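Local atomic coordinates of D-threo-3-hydroxyaspartate dehydratase (Delftia, PDB entry 3WQC), a protein that uses pyridoxal 5'-phosphate and a divalent metal ion to deaminate D-threo-3-hydroxyaspartate to oxaloacetate and ammonium. Residues Leu117-Val122 / Leu163-Thr168; Ser70-Ser75 / Ala86-Ile91. All coordinates share one frame; numbering follows the deposited sequence.

Contact 1. Residues Leu117-Val122 / Leu163-Thr168; sequences LIVDSV and LAIGRT
Ile-165 lies over one face of two successive peptide groups, Asp-120/Ser-121 and Ser-121/Val-122. Its CD1 sits above the first, 3.6 Å from both Asp-120 C and Ser-121 N. Its CG1 sits above the second, 3.7 Å from Val-122 N. Neither carbon approaches at a peptide edge. CG1 stands anti to the carbonyl carbon (chi1 -66°), and the chain runs on extended to CD1 (chi2 167°), which lets it span both groups. The other branch faces the strand end, where Ile-165 CG2 meets Val-119 CG2 at 3.9 Å.

Val-122 completes the contact from the first turn of helix 122-135. Its CG2 touches Ala-164 CB and Ile-165 CG1, each at 3.9 Å. Val-122 CG1 lies 4.1 Å from Thr-168 OG1, and the two side chains cross at about a right angle. That hydroxyl donates to Ala-164 O, with Thr-168 OG1 2.7 Å from the oxygen and tilted 31° from the carbonyl plane. Thr-168 N reaches the same oxygen from the opposite face, so this carbonyl has two donors within its own helix.

The contact joins the C-terminal end of barrel strand 114-119, and the turn after it, to the outer helix 159-171 of the TIM-barrel domain. Ile-165 also packs on Ile-143 and Val-154, and Val-119 on Ala-124 and Ile-128. The side chain of Asp-120 lies about 11 Å from the bound cofactor.

No hydrogen bond crosses between the segments. The polar side chains of the turn bond elsewhere: Asp-120 OD2 accepts from Gly-153 N, and Ser-121 OG, at the N-cap position, bonds Ala-124 N. Thr-168 OG1 is used within its own helix. The join therefore rests on the fit of methyl and methylene groups against backbone and aliphatic surface.

Contact 2. Residues Ser70-Ser75 / Ala86-Ile91; sequences SGITVS and AGTTDI
Ile-72 and Ile-91 run side by side and point the same way, but they get there with different first torsions. In Ile-72, CG1 stands between the backbone N and the carbonyl carbon (chi1 63°). In Ile-91, CG1 is anti to the carbonyl carbon (chi1 -62°). The two CG1 atoms, of Ile-72 and Ile-91, are 3.9 Å apart. Ile-91 CG2 turns instead to the isopropyl group of Val-74 and lies 3.6 Å from Val-74 CG2. On another side, Ile-72 CD1 meets Thr-88 CG2 at 3.8 Å, and the two side chains cross at a slant.

Ile-72 and Ile-91 form a parallel beta bridge. Ile-72 N donates to Asp-90 O at 2.9 Å, with an angle of 158° at the hydrogen. A CA-H...O contact runs from Ile-91 CA to Ile-72 O at 3.5 Å. The two strands belong to a beta-alpha-beta unit of the TIM barrel, and helix 77-85 covers the isoleucine face through Ala-80 and Phe-83. A Schellman motif at Gly-87 ends that helix and sends the chain toward strand 90-93.

Gly-71 lies against the side chain of Asp-90, with its CA 3.7 Å from Asp-90 OD2. Gly-71 CA comes closer still to the backbone, 3.2 Å from Asp-90 O. Asp-90 OD1 forms salt bridges with Lys-116 and Arg-49, and Arg-49 NH1 also bonds Ile-72 O.

Contact 2 comes first along the chain. It closes a short loop in which strand 72-74 is followed by helix 77-85 and then strand 90-93. The chain continues through helix 102-110 into strand 114-119, which lies next to strand 90-93 in the parallel barrel sheet. Contact 1 then closes a longer loop that holds helix 122-135 and strands 140-146 and 154-155 before helix 159-171. The two loops lie in series and neither nest nor cross. Contact 2 joins two neighbouring strands, whereas contact 1 ties a strand end to an outer helix. Their centres are 23 Å apart, and their nearest atoms are about 6 Å apart without touching.

Contact 1. Residues Leu117-Val122 / Leu163-Thr168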
loop_
_atom_site.group_PDB
_atom_site.type_symbol
_atom_site.label_atom_id
_atom_site.label_comp_id
_atom_site.label_asym_id
_atom_site.label_seq_id
_atom_site.Cartn_x
_atom_site.Cartn_y
_atom_site.Cartn_z
ATOM N N LEU B 117 12.648 -23.940 -3.154
ATOM C CA LEU B 117 11.974 -23.523 -1.902
ATOM C C LEU B 117 13.036 -23.335 -0.815
ATOM O O LEU B 117 14.170 -23.860 -0.975
ATOM C CB LEU B 117 10.972 -24.632 -1.444
ATOM C CG LEU B 117 10.007 -25.064 -2.539
ATOM C CD1 LEU B 117 9.088 -26.179 -2.006
ATOM C CD2 LEU B 117 9.119 -23.818 -2.965
ATOM N N ILE B 118 12.679 -22.677 0.285
ATOM C CA ILE B 118 13.631 -22.471 1.372
ATOM C C ILE B 118 12.962 -22.868 2.669
ATOM O O ILE B 118 11.737 -22.736 2.857
ATOM C CB ILE B 118 14.179 -21.013 1.417
ATOM C CG1 ILE B 118 13.163 -20.012 1.965
ATOM C CG2 ILE B 118 14.717 -20.607 0.023
ATOM C CD1 ILE B 118 13.794 -18.618 2.183
ATOM N N VAL B 119 13.780 -23.333 3.626
ATOM C CA VAL B 119 13.300 -23.656 4.985
ATOM C C VAL B 119 14.356 -23.196 5.991
ATOM O O VAL B 119 15.547 -23.057 5.658
ATOM C CB VAL B 119 12.987 -25.173 5.226
ATOM C CG1 VAL B 119 11.906 -25.629 4.249
ATOM C CG2 VAL B 119 14.228 -26.040 5.119
ATOM N N ASP B 120 13.948 -23.172 7.260
ATOM C CA ASP B 120 14.873 -22.902 8.387
ATOM C C ASP B 120 14.532 -23.713 9.630
ATOM O O ASP B 120 15.005 -23.351 10.735
ATOM C CB ASP B 120 14.993 -21.416 8.709
ATOM C CG ASP B 120 13.759 -20.832 9.293
ATOM O OD1 ASP B 120 12.732 -21.521 9.470
ATOM O OD2 ASP B 120 13.785 -19.604 9.642
ATOM N N SER B 121 13.784 -24.829 9.440
ATOM C CA SER B 121 13.378 -25.599 10.574
ATOM C C SER B 121 13.308 -27.086 10.186
ATOM O O SER B 121 13.068 -27.415 9.025
ATOM C CB SER B 121 12.022 -25.120 11.142
ATOM O OG SER B 121 10.978 -25.367 10.198
ATOM N N VAL B 122 13.499 -27.926 11.207
ATOM C CA VAL B 122 13.331 -29.377 10.977
ATOM C C VAL B 122 11.872 -29.660 10.577
ATOM O O VAL B 122 11.616 -30.457 9.686
ATOM C CB VAL B 122 13.714 -30.123 12.249
ATOM C CG1 VAL B 122 13.371 -31.614 12.067
ATOM C CG2 VAL B 122 15.213 -29.938 12.546
ATOM N N LEU B 163 22.763 -29.254 10.487
ATOM C CA LEU B 163 22.876 -30.649 10.044
ATOM C C LEU B 163 21.532 -31.376 10.110
ATOM O O LEU B 163 21.244 -32.277 9.305
ATOM C CB LEU B 163 23.962 -31.400 10.834
ATOM C CG LEU B 163 25.379 -31.144 10.336
ATOM C CD1 LEU B 163 25.728 -29.912 9.579
ATOM C CD2 LEU B 163 26.417 -31.768 11.239
ATOM N N ALA B 164 20.781 -31.097 11.228
ATOM C CA ALA B 164 19.513 -31.807 11.375
ATOM C C ALA B 164 18.558 -31.494 10.193
ATOM O O ALA B 164 17.927 -32.367 9.611
ATOM C CB ALA B 164 18.824 -31.368 12.692
ATOM N N ILE B 165 18.542 -30.207 9.791
ATOM C CA ILE B 165 17.692 -29.843 8.640
ATOM C C ILE B 165 18.275 -30.411 7.348
ATOM O O ILE B 165 17.507 -30.988 6.524
ATOM C CB ILE B 165 17.626 -28.298 8.557
ATOM C CG1 ILE B 165 16.894 -27.749 9.796
ATOM C CG2 ILE B 165 16.933 -27.855 7.251
ATOM C CD1 ILE B 165 17.088 -26.215 9.912
ATOM N N GLY B 166 19.611 -30.268 7.157
ATOM C CA GLY B 166 20.163 -30.807 5.930
ATOM C C GLY B 166 19.988 -32.331 5.788
ATOM O O GLY B 166 19.671 -32.806 4.693
ATOM N N ARG B 167 20.183 -33.093 6.884
ATOM C CA ARG B 167 19.931 -34.547 6.829
ATOM C C ARG B 167 18.501 -34.871 6.585
ATOM O O ARG B 167 18.171 -35.797 5.866
ATOM C CB ARG B 167 20.486 -35.184 8.106
ATOM C CG ARG B 167 21.989 -35.140 8.158
ATOM C CD ARG B 167 22.499 -35.554 9.525
ATOM N NE ARG B 167 23.971 -35.601 9.518
ATOM C CZ ARG B 167 24.686 -35.450 10.638
ATOM N NH1 ARG B 167 24.072 -35.102 11.797
ATOM N NH2 ARG B 167 26.005 -35.514 10.583
ATOM N N THR B 168 17.585 -34.114 7.221
ATOM C CA THR B 168 16.161 -34.419 7.039
ATOM C C THR B 168 15.842 -34.325 5.526
ATOM O O THR B 168 15.139 -35.173 4.943
ATOM C CB THR B 168 15.297 -33.419 7.813
ATOM O OG1 THR B 168 15.543 -33.587 9.207
ATOM C CG2 THR B 168 13.797 -33.612 7.513
#

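Contact 2. Residues Ser70-Ser75 / Ala86-Ile91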
loop_
_atom_site.group_PDB
_atom_site.type_symbol
_atom_site.label_atom_id
_atom_site.label_comp_id
_atom_site.label_asym_id
_atom_site.label_seq_id
_atom_site.Cartn_x
_atom_site.Cartn_y
_atom_site.Cartn_z
ATOM N N SER B 70 20.739 -14.273 -13.983
ATOM C CA SER B 70 20.604 -15.725 -14.009
ATOM C C SER B 70 19.469 -16.071 -13.073
ATOM O O SER B 70 19.681 -16.151 -11.816
ATOM C CB SER B 70 21.898 -16.359 -13.373
ATOM O OG SER B 70 22.980 -16.080 -14.177
ATOM N N GLY B 71 18.288 -16.327 -13.651
ATOM C CA GLY B 71 17.157 -16.687 -12.809
ATOM C C GLY B 71 16.599 -15.452 -12.085
ATOM O O GLY B 71 17.106 -14.322 -12.224
ATOM N N ILE B 72 15.590 -15.711 -11.239
ATOM C CA ILE B 72 15.032 -14.656 -10.438
ATOM C C ILE B 72 14.752 -15.198 -9.018
ATOM O O ILE B 72 14.672 -16.424 -8.799
ATOM C CB ILE B 72 13.676 -14.123 -11.021
ATOM C CG1 ILE B 72 12.567 -15.214 -11.041
ATOM C CG2 ILE B 72 13.898 -13.480 -12.409
ATOM C CD1 ILE B 72 11.208 -14.734 -11.574
ATOM N N THR B 73 14.489 -14.241 -8.136
ATOM C CA THR B 73 13.976 -14.536 -6.792
ATOM C C THR B 73 12.587 -13.936 -6.725
ATOM O O THR B 73 12.348 -12.806 -7.249
ATOM C CB THR B 73 14.819 -13.837 -5.690
ATOM O OG1 THR B 73 16.227 -14.069 -5.960
ATOM C CG2 THR B 73 14.515 -14.431 -4.321
ATOM N N VAL B 74 11.644 -14.662 -6.106
ATOM C CA VAL B 74 10.269 -14.168 -5.986
ATOM C C VAL B 74 9.901 -14.203 -4.490
ATOM O O VAL B 74 10.443 -14.986 -3.680
ATOM C CB VAL B 74 9.222 -14.998 -6.776
ATOM C CG1 VAL B 74 9.576 -14.851 -8.273
ATOM C CG2 VAL B 74 9.182 -16.466 -6.360
ATOM N N SER B 75 8.908 -13.360 -4.126
ATOM C CA SER B 75 8.424 -13.256 -2.731
ATOM C C SER B 75 7.097 -13.985 -2.521
ATOM O O SER B 75 6.638 -14.021 -1.368
ATOM C CB SER B 75 8.311 -11.812 -2.276
ATOM O OG SER B 75 7.214 -11.137 -2.920
ATOM N N ALA B 86 5.542 -16.475 -18.273
ATOM C CA ALA B 86 6.278 -15.541 -19.168
ATOM C C ALA B 86 7.605 -16.090 -19.664
ATOM O O ALA B 86 8.324 -15.392 -20.361
ATOM C CB ALA B 86 6.444 -14.174 -18.503
ATOM N N GLY B 87 7.974 -17.306 -19.260
ATOM C CA GLY B 87 9.156 -17.964 -19.780
ATOM C C GLY B 87 10.360 -18.123 -18.840
ATOM O O GLY B 87 11.420 -18.701 -19.239
ATOM N N THR B 88 10.234 -17.605 -17.591
ATOM C CA THR B 88 11.340 -17.713 -16.645
ATOM C C THR B 88 11.264 -19.081 -15.913
ATOM O O THR B 88 10.274 -19.341 -15.234
ATOM C CB THR B 88 11.268 -16.618 -15.600
ATOM O OG1 THR B 88 11.347 -15.382 -16.277
ATOM C CG2 THR B 88 12.459 -16.689 -14.604
ATOM N N THR B 89 12.291 -19.944 -16.058
ATOM C CA THR B 89 12.182 -21.271 -15.459
ATOM C C THR B 89 12.986 -21.399 -14.179
ATOM O O THR B 89 12.676 -22.247 -13.359
ATOM C CB THR B 89 12.672 -22.342 -16.454
ATOM O OG1 THR B 89 14.008 -22.080 -16.829
ATOM C CG2 THR B 89 11.819 -22.334 -17.724
ATOM N N ASP B 90 13.997 -20.549 -13.973
ATOM C CA ASP B 90 14.894 -20.685 -12.791
ATOM C C ASP B 90 14.441 -19.703 -11.724
ATOM O O ASP B 90 14.749 -18.485 -11.745
ATOM C CB ASP B 90 16.292 -20.367 -13.292
ATOM C CG ASP B 90 17.364 -20.405 -12.215
ATOM O OD1 ASP B 90 17.030 -20.628 -10.973
ATOM O OD2 ASP B 90 18.590 -20.092 -12.512
ATOM N N ILE B 91 13.625 -20.220 -10.782
ATOM C CA ILE B 91 12.919 -19.300 -9.840
ATOM C C ILE B 91 13.151 -19.792 -8.414
ATOM O O ILE B 91 12.908 -20.985 -8.083
ATOM C CB ILE B 91 11.390 -19.312 -10.127
ATOM C CG1 ILE B 91 11.110 -18.811 -11.549
ATOM C CG2 ILE B 91 10.643 -18.408 -9.082
ATOM C CD1 ILE B 91 9.620 -18.673 -11.896
#